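Local coordinates for protein alpha-Amylase (Thermotoga maritima, PDB 2B5D) that is an alpha-amylase of glycosyl hydrolase family 57, with a mostly parallel alpha/beta core domain and helical parts around it, at residues 43-55 / 368-382. Residues are numbered along the deposited sequence; the frame is centred on the assembly and turned at random.
Sequences MMFDEIEDFRLTM and FELVNESKDLKLVTA
Phe368 and Arg52 are the two largest contributors to this buried contact between two helix-loop-strand units of the alpha/beta domain of a family 57 glycosyl hydrolase. Strands 53-57 and 377-379 both pair in parallel with strand 3-11, and helices 27-47 and 360-373 lead into them.

Phe368 points from its helix at segment 43-55. Phe368 CB meets Ile48 CD1 at 3.4 Å, and that methyl lies at the ring edge. Phe368 CD2 is 3.5 Å from Phe51 CB. CE2 meets Met44 CE, which comes in obliquely. At the far end CZ touches Leu53 CD1, again near the ring plane. Ile48 also slides along the aliphatic part of Glu369, whose carboxylate is bridged to Arg366.

Arg52 packs beside the other strand. Arg52 CB rests against Leu379 CB at 3.6 Å. Arg52 CG, beside the backbone N (chi1 -68°), lies 3.4 Å from Leu379 O. A bend at chi2 (-57°) sets Arg52 CD against Thr381 CG2 at 3.8 Å. The guanidinium then leads away from segment 368-382, back to its own segment. NE is salt-bridged to Glu384, which also accepts from Thr381 N. Arg52 NH2 bonds Phe51 O at 3.0 Å and forms a salt bridge with Asp50 OD1, both nearly in the guanidinium plane. These partners probably fix the group's rotation.

Thr381 is the N-cap of helix 382-388. The first amide of that helix, Ala382 N, donates to Thr54 OG1 at 3.1 Å. A water 2.7 Å from Thr54 OG1 donates to Val380 O.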
loop_
_atom_site.group_PDB
_atom_site.type_symbol
_atom_site.label_atom_id
_atom_site.label_comp_id
_atom_site.label_asym_id
_atom_site.label_seq_id
_atom_site.Cartn_x
_atom_site.Cartn_y
_atom_site.Cartn_z
ATOM N N MET A 43 12.142 35.340 -21.482
ATOM C CA MET A 43 11.574 35.905 -22.692
ATOM C C MET A 43 10.854 37.222 -22.420
ATOM O O MET A 43 11.028 38.210 -23.132
ATOM C CB MET A 43 10.654 34.881 -23.355
ATOM C CG MET A 43 11.403 34.026 -24.378
ATOM S SD MET A 43 10.763 32.348 -24.624
ATOM C CE MET A 43 9.012 32.546 -24.270
ATOM N N MET A 44 10.062 37.230 -21.365
ATOM C CA MET A 44 9.369 38.418 -20.933
ATOM C C MET A 44 10.292 39.573 -20.499
ATOM O O MET A 44 9.955 40.725 -20.727
ATOM C CB MET A 44 8.390 38.030 -19.829
ATOM C CG MET A 44 7.354 39.087 -19.460
ATOM S SD MET A 44 7.854 40.167 -18.089
ATOM C CE MET A 44 7.218 39.294 -16.660
ATOM N N PHE A 45 11.441 39.288 -19.881
ATOM C CA PHE A 45 12.358 40.357 -19.443
ATOM C C PHE A 45 12.997 40.986 -20.654
ATOM O O PHE A 45 13.243 42.181 -20.688
ATOM C CB PHE A 45 13.494 39.848 -18.533
ATOM C CG PHE A 45 13.034 39.243 -17.231
ATOM C CD1 PHE A 45 13.907 38.487 -16.480
ATOM C CD2 PHE A 45 11.733 39.411 -16.768
ATOM C CE1 PHE A 45 13.499 37.909 -15.299
ATOM C CE2 PHE A 45 11.329 38.838 -15.589
ATOM C CZ PHE A 45 12.217 38.084 -14.853
ATOM N N ASP A 46 13.298 40.138 -21.632
ATOM C CA ASP A 46 13.861 40.559 -22.890
ATOM C C ASP A 46 12.879 41.442 -23.673
ATOM O O ASP A 46 13.264 42.523 -24.144
ATOM C CB ASP A 46 14.255 39.328 -23.691
ATOM C CG ASP A 46 15.047 39.669 -24.944
ATOM O OD1 ASP A 46 14.510 39.415 -26.049
ATOM O OD2 ASP A 46 16.193 40.176 -24.832
ATOM N N GLU A 47 11.622 41.002 -23.779
ATOM C CA GLU A 47 10.621 41.676 -24.604
ATOM C C GLU A 47 10.096 42.994 -24.007
ATOM O O GLU A 47 9.953 43.995 -24.737
ATOM C CB GLU A 47 9.470 40.717 -24.930
ATOM C CG GLU A 47 8.331 41.313 -25.769
ATOM C CD GLU A 47 8.611 41.324 -27.293
ATOM O OE1 GLU A 47 8.142 42.263 -27.995
ATOM O OE2 GLU A 47 9.290 40.389 -27.793
ATOM N N ILE A 48 9.803 43.009 -22.702
ATOM C CA ILE A 48 9.298 44.223 -22.046
ATOM C C ILE A 48 10.327 45.364 -22.133
ATOM O O ILE A 48 11.545 45.109 -22.232
ATOM C CB ILE A 48 8.847 43.963 -20.569
ATOM C CG1 ILE A 48 7.752 44.960 -20.170
ATOM C CG2 ILE A 48 10.039 43.990 -19.611
ATOM C CD1 ILE A 48 7.126 44.736 -18.805
ATOM N N GLU A 49 9.853 46.612 -22.115
ATOM C CA GLU A 49 10.773 47.764 -22.192
ATOM C C GLU A 49 11.485 47.919 -20.859
ATOM O O GLU A 49 12.704 48.067 -20.796
ATOM C CB GLU A 49 10.038 49.056 -22.587
ATOM C CG GLU A 49 10.898 50.373 -22.588
ATOM C CD GLU A 49 12.173 50.321 -23.478
ATOM O OE1 GLU A 49 13.237 50.865 -23.058
ATOM O OE2 GLU A 49 12.120 49.732 -24.592
ATOM N N ASP A 50 10.708 47.869 -19.785
ATOM C CA ASP A 50 11.256 48.057 -18.460
ATOM C C ASP A 50 10.390 47.322 -17.457
ATOM O O ASP A 50 9.175 47.233 -17.631
ATOM C CB ASP A 50 11.300 49.547 -18.122
ATOM C CG ASP A 50 12.279 49.865 -16.998
ATOM O OD1 ASP A 50 13.423 49.339 -17.007
ATOM O OD2 ASP A 50 11.908 50.658 -16.105
ATOM N N PHE A 51 11.024 46.813 -16.403
ATOM C CA PHE A 51 10.323 46.164 -15.303
ATOM C C PHE A 51 11.167 46.350 -14.037
ATOM O O PHE A 51 12.333 46.715 -14.120
ATOM C CB PHE A 51 10.092 44.662 -15.626
ATOM C CG PHE A 51 11.350 43.819 -15.524
ATOM C CD1 PHE A 51 12.258 43.758 -16.591
ATOM C CD2 PHE A 51 11.640 43.125 -14.346
ATOM C CE1 PHE A 51 13.426 43.015 -16.480
ATOM C CE2 PHE A 51 12.806 42.384 -14.224
ATOM C CZ PHE A 51 13.695 42.323 -15.289
ATOM N N ARG A 52 10.556 46.113 -12.880
ATOM C CA ARG A 52 11.283 45.883 -11.622
ATOM C C ARG A 52 10.679 44.661 -10.926
ATOM O O ARG A 52 9.471 44.600 -10.698
ATOM C CB ARG A 52 11.202 47.082 -10.669
ATOM C CG ARG A 52 11.922 48.342 -11.088
ATOM C CD ARG A 52 13.391 48.114 -11.336
ATOM N NE ARG A 52 14.032 49.389 -11.575
ATOM C CZ ARG A 52 14.202 49.934 -12.773
ATOM N NH1 ARG A 52 14.777 51.119 -12.864
ATOM N NH2 ARG A 52 13.806 49.309 -13.877
ATOM N N LEU A 53 11.536 43.710 -10.563
ATOM C CA LEU A 53 11.077 42.456 -9.964
ATOM C C LEU A 53 12.148 41.873 -9.065
ATOM O O LEU A 53 13.343 41.897 -9.391
ATOM C CB LEU A 53 10.676 41.450 -11.066
ATOM C CG LEU A 53 10.334 40.006 -10.692
ATOM C CD1 LEU A 53 8.959 39.927 -10.090
ATOM C CD2 LEU A 53 10.513 39.003 -11.876
ATOM N N THR A 54 11.697 41.385 -7.919
ATOM C CA THR A 54 12.511 40.639 -6.990
ATOM C C THR A 54 12.124 39.162 -6.977
ATOM O O THR A 54 10.956 38.815 -7.004
ATOM C CB THR A 54 12.377 41.227 -5.567
ATOM O OG1 THR A 54 12.385 42.666 -5.649
ATOM C CG2 THR A 54 13.507 40.756 -4.665
ATOM N N MET A 55 13.113 38.283 -6.935
ATOM C CA MET A 55 12.833 36.856 -6.887
ATOM C C MET A 55 13.919 36.117 -6.108
ATOM O O MET A 55 15.013 36.588 -5.972
ATOM C CB MET A 55 12.679 36.263 -8.310
ATOM C CG MET A 55 13.938 36.287 -9.120
ATOM S SD MET A 55 13.766 35.683 -10.812
ATOM C CE MET A 55 13.413 33.922 -10.595
ATOM N N PHE A 368 3.052 44.801 -15.534
ATOM C CA PHE A 368 4.227 45.659 -15.451
ATOM C C PHE A 368 4.077 46.867 -16.360
ATOM O O PHE A 368 4.313 47.998 -15.924
ATOM C CB PHE A 368 5.520 44.908 -15.771
ATOM C CG PHE A 368 5.973 43.971 -14.681
ATOM C CD1 PHE A 368 5.379 43.995 -13.414
ATOM C CD2 PHE A 368 7.025 43.089 -14.908
ATOM C CE1 PHE A 368 5.811 43.153 -12.415
ATOM C CE2 PHE A 368 7.476 42.242 -13.901
ATOM C CZ PHE A 368 6.871 42.275 -12.656
ATOM N N GLU A 369 3.661 46.631 -17.600
ATOM C CA GLU A 369 3.529 47.711 -18.580
ATOM C C GLU A 369 2.495 48.739 -18.140
ATOM O O GLU A 369 2.689 49.939 -18.317
ATOM C CB GLU A 369 3.231 47.164 -19.987
ATOM C CG GLU A 369 4.388 46.366 -20.574
ATOM C CD GLU A 369 4.071 45.662 -21.897
ATOM O OE1 GLU A 369 2.881 45.324 -22.184
ATOM O OE2 GLU A 369 5.043 45.453 -22.667
ATOM N N LEU A 370 1.411 48.256 -17.544
ATOM C CA LEU A 370 0.371 49.108 -16.990
ATOM C C LEU A 370 0.868 49.915 -15.808
ATOM O O LEU A 370 0.587 51.117 -15.726
ATOM C CB LEU A 370 -0.817 48.260 -16.580
ATOM C CG LEU A 370 -2.061 48.154 -17.477
ATOM C CD1 LEU A 370 -1.874 48.658 -18.914
ATOM C CD2 LEU A 370 -2.542 46.733 -17.444
ATOM N N VAL A 371 1.602 49.269 -14.884
ATOM C CA VAL A 371 2.178 49.986 -13.737
ATOM C C VAL A 371 3.166 51.023 -14.223
ATOM O O VAL A 371 3.182 52.137 -13.721
ATOM C CB VAL A 371 2.813 49.052 -12.664
ATOM C CG1 VAL A 371 3.702 49.836 -11.725
ATOM C CG2 VAL A 371 1.733 48.361 -11.844
ATOM N N ASN A 372 3.962 50.662 -15.215
ATOM C CA ASN A 372 4.869 51.597 -15.841
ATOM C C ASN A 372 4.151 52.889 -16.340
ATOM O O ASN A 372 4.645 53.988 -16.122
ATOM C CB ASN A 372 5.619 50.925 -16.993
ATOM C CG ASN A 372 6.813 50.075 -16.536
ATOM O OD1 ASN A 372 7.264 49.183 -17.283
ATOM N ND2 ASN A 372 7.332 50.337 -15.337
ATOM N N GLU A 373 2.997 52.749 -16.994
ATOM C CA GLU A 373 2.216 53.901 -17.432
ATOM C C GLU A 373 1.503 54.624 -16.320
ATOM O O GLU A 373 1.363 55.844 -16.388
ATOM C CB GLU A 373 1.209 53.540 -18.536
ATOM C CG GLU A 373 1.874 53.189 -19.880
ATOM C CD GLU A 373 3.193 53.950 -20.099
ATOM O OE1 GLU A 373 3.165 55.207 -20.215
ATOM O OE2 GLU A 373 4.263 53.283 -20.138
ATOM N N SER A 374 1.053 53.892 -15.300
ATOM C CA SER A 374 0.349 54.499 -14.151
ATOM C C SER A 374 1.048 55.715 -13.546
ATOM O O SER A 374 2.260 55.733 -13.371
ATOM C CB SER A 374 0.109 53.483 -13.039
ATOM O OG SER A 374 -0.476 54.103 -11.903
ATOM N N LYS A 375 0.238 56.724 -13.228
ATOM C CA LYS A 375 0.693 57.916 -12.545
ATOM C C LYS A 375 0.564 57.759 -11.017
ATOM O O LYS A 375 1.001 58.622 -10.257
ATOM C CB LYS A 375 -0.079 59.159 -13.063
ATOM C CG LYS A 375 0.315 59.602 -14.495
ATOM C CD LYS A 375 1.854 59.740 -14.672
ATOM C CE LYS A 375 2.275 60.031 -16.137
ATOM N NZ LYS A 375 2.022 61.454 -16.554
ATOM N N ASP A 376 -0.033 56.663 -10.570
ATOM C CA ASP A 376 -0.247 56.429 -9.141
ATOM C C ASP A 376 0.802 55.433 -8.527
ATOM O O ASP A 376 0.801 55.190 -7.315
ATOM C CB ASP A 376 -1.685 55.891 -8.908
ATOM C CG ASP A 376 -2.802 56.993 -9.012
ATOM O OD1 ASP A 376 -2.663 58.113 -8.420
ATOM O OD2 ASP A 376 -3.865 56.708 -9.643
ATOM N N LEU A 377 1.668 54.860 -9.367
ATOM C CA LEU A 377 2.347 53.593 -9.051
ATOM C C LEU A 377 3.659 53.455 -9.766
ATOM O O LEU A 377 3.818 53.863 -10.913
ATOM C CB LEU A 377 1.507 52.351 -9.413
ATOM C CG LEU A 377 0.230 51.935 -8.705
ATOM C CD1 LEU A 377 -0.216 50.635 -9.301
ATOM C CD2 LEU A 377 0.379 51.790 -7.198
ATOM N N LYS A 378 4.588 52.844 -9.048
ATOM C CA LYS A 378 5.925 52.562 -9.520
ATOM C C LYS A 378 6.267 51.097 -9.156
ATOM O O LYS A 378 5.927 50.622 -8.069
ATOM C CB LYS A 378 6.878 53.516 -8.797
ATOM C CG LYS A 378 8.316 53.530 -9.360
ATOM C CD LYS A 378 9.087 54.703 -8.810
ATOM C CE LYS A 378 8.761 54.916 -7.327
ATOM N NZ LYS A 378 9.879 55.606 -6.577
ATOM N N LEU A 379 6.902 50.376 -10.069
ATOM C CA LEU A 379 7.502 49.094 -9.712
ATOM C C LEU A 379 8.827 49.404 -9.025
ATOM O O LEU A 379 9.554 50.249 -9.504
ATOM C CB LEU A 379 7.779 48.237 -10.933
ATOM C CG LEU A 379 6.613 47.816 -11.841
ATOM C CD1 LEU A 379 7.150 47.014 -13.052
ATOM C CD2 LEU A 379 5.561 47.025 -11.100
ATOM N N VAL A 380 9.106 48.723 -7.907
ATOM C CA VAL A 380 10.405 48.775 -7.210
ATOM C C VAL A 380 10.929 47.358 -6.964
ATOM O O VAL A 380 10.150 46.406 -6.923
ATOM C CB VAL A 380 10.295 49.532 -5.832
ATOM C CG1 VAL A 380 9.794 50.966 -6.032
ATOM C CG2 VAL A 380 9.384 48.790 -4.818
ATOM N N THR A 381 12.243 47.199 -6.840
ATOM C CA THR A 381 12.790 45.934 -6.320
ATOM C C THR A 381 13.033 46.197 -4.847
ATOM O O THR A 381 13.008 47.339 -4.415
ATOM C CB THR A 381 14.113 45.538 -6.976
ATOM O OG1 THR A 381 15.135 46.408 -6.479
ATOM C CG2 THR A 381 14.024 45.610 -8.481
ATOM N N ALA A 382 13.309 45.162 -4.077
ATOM C CA ALA A 382 13.464 45.323 -2.648
ATOM C C ALA A 382 14.786 46.040 -2.278
ATOM O O ALA A 382 14.868 46.738 -1.272
ATOM C CB ALA A 382 13.370 43.996 -1.986
HETATM O O HOH W 1 10.249 43.770 -6.830
#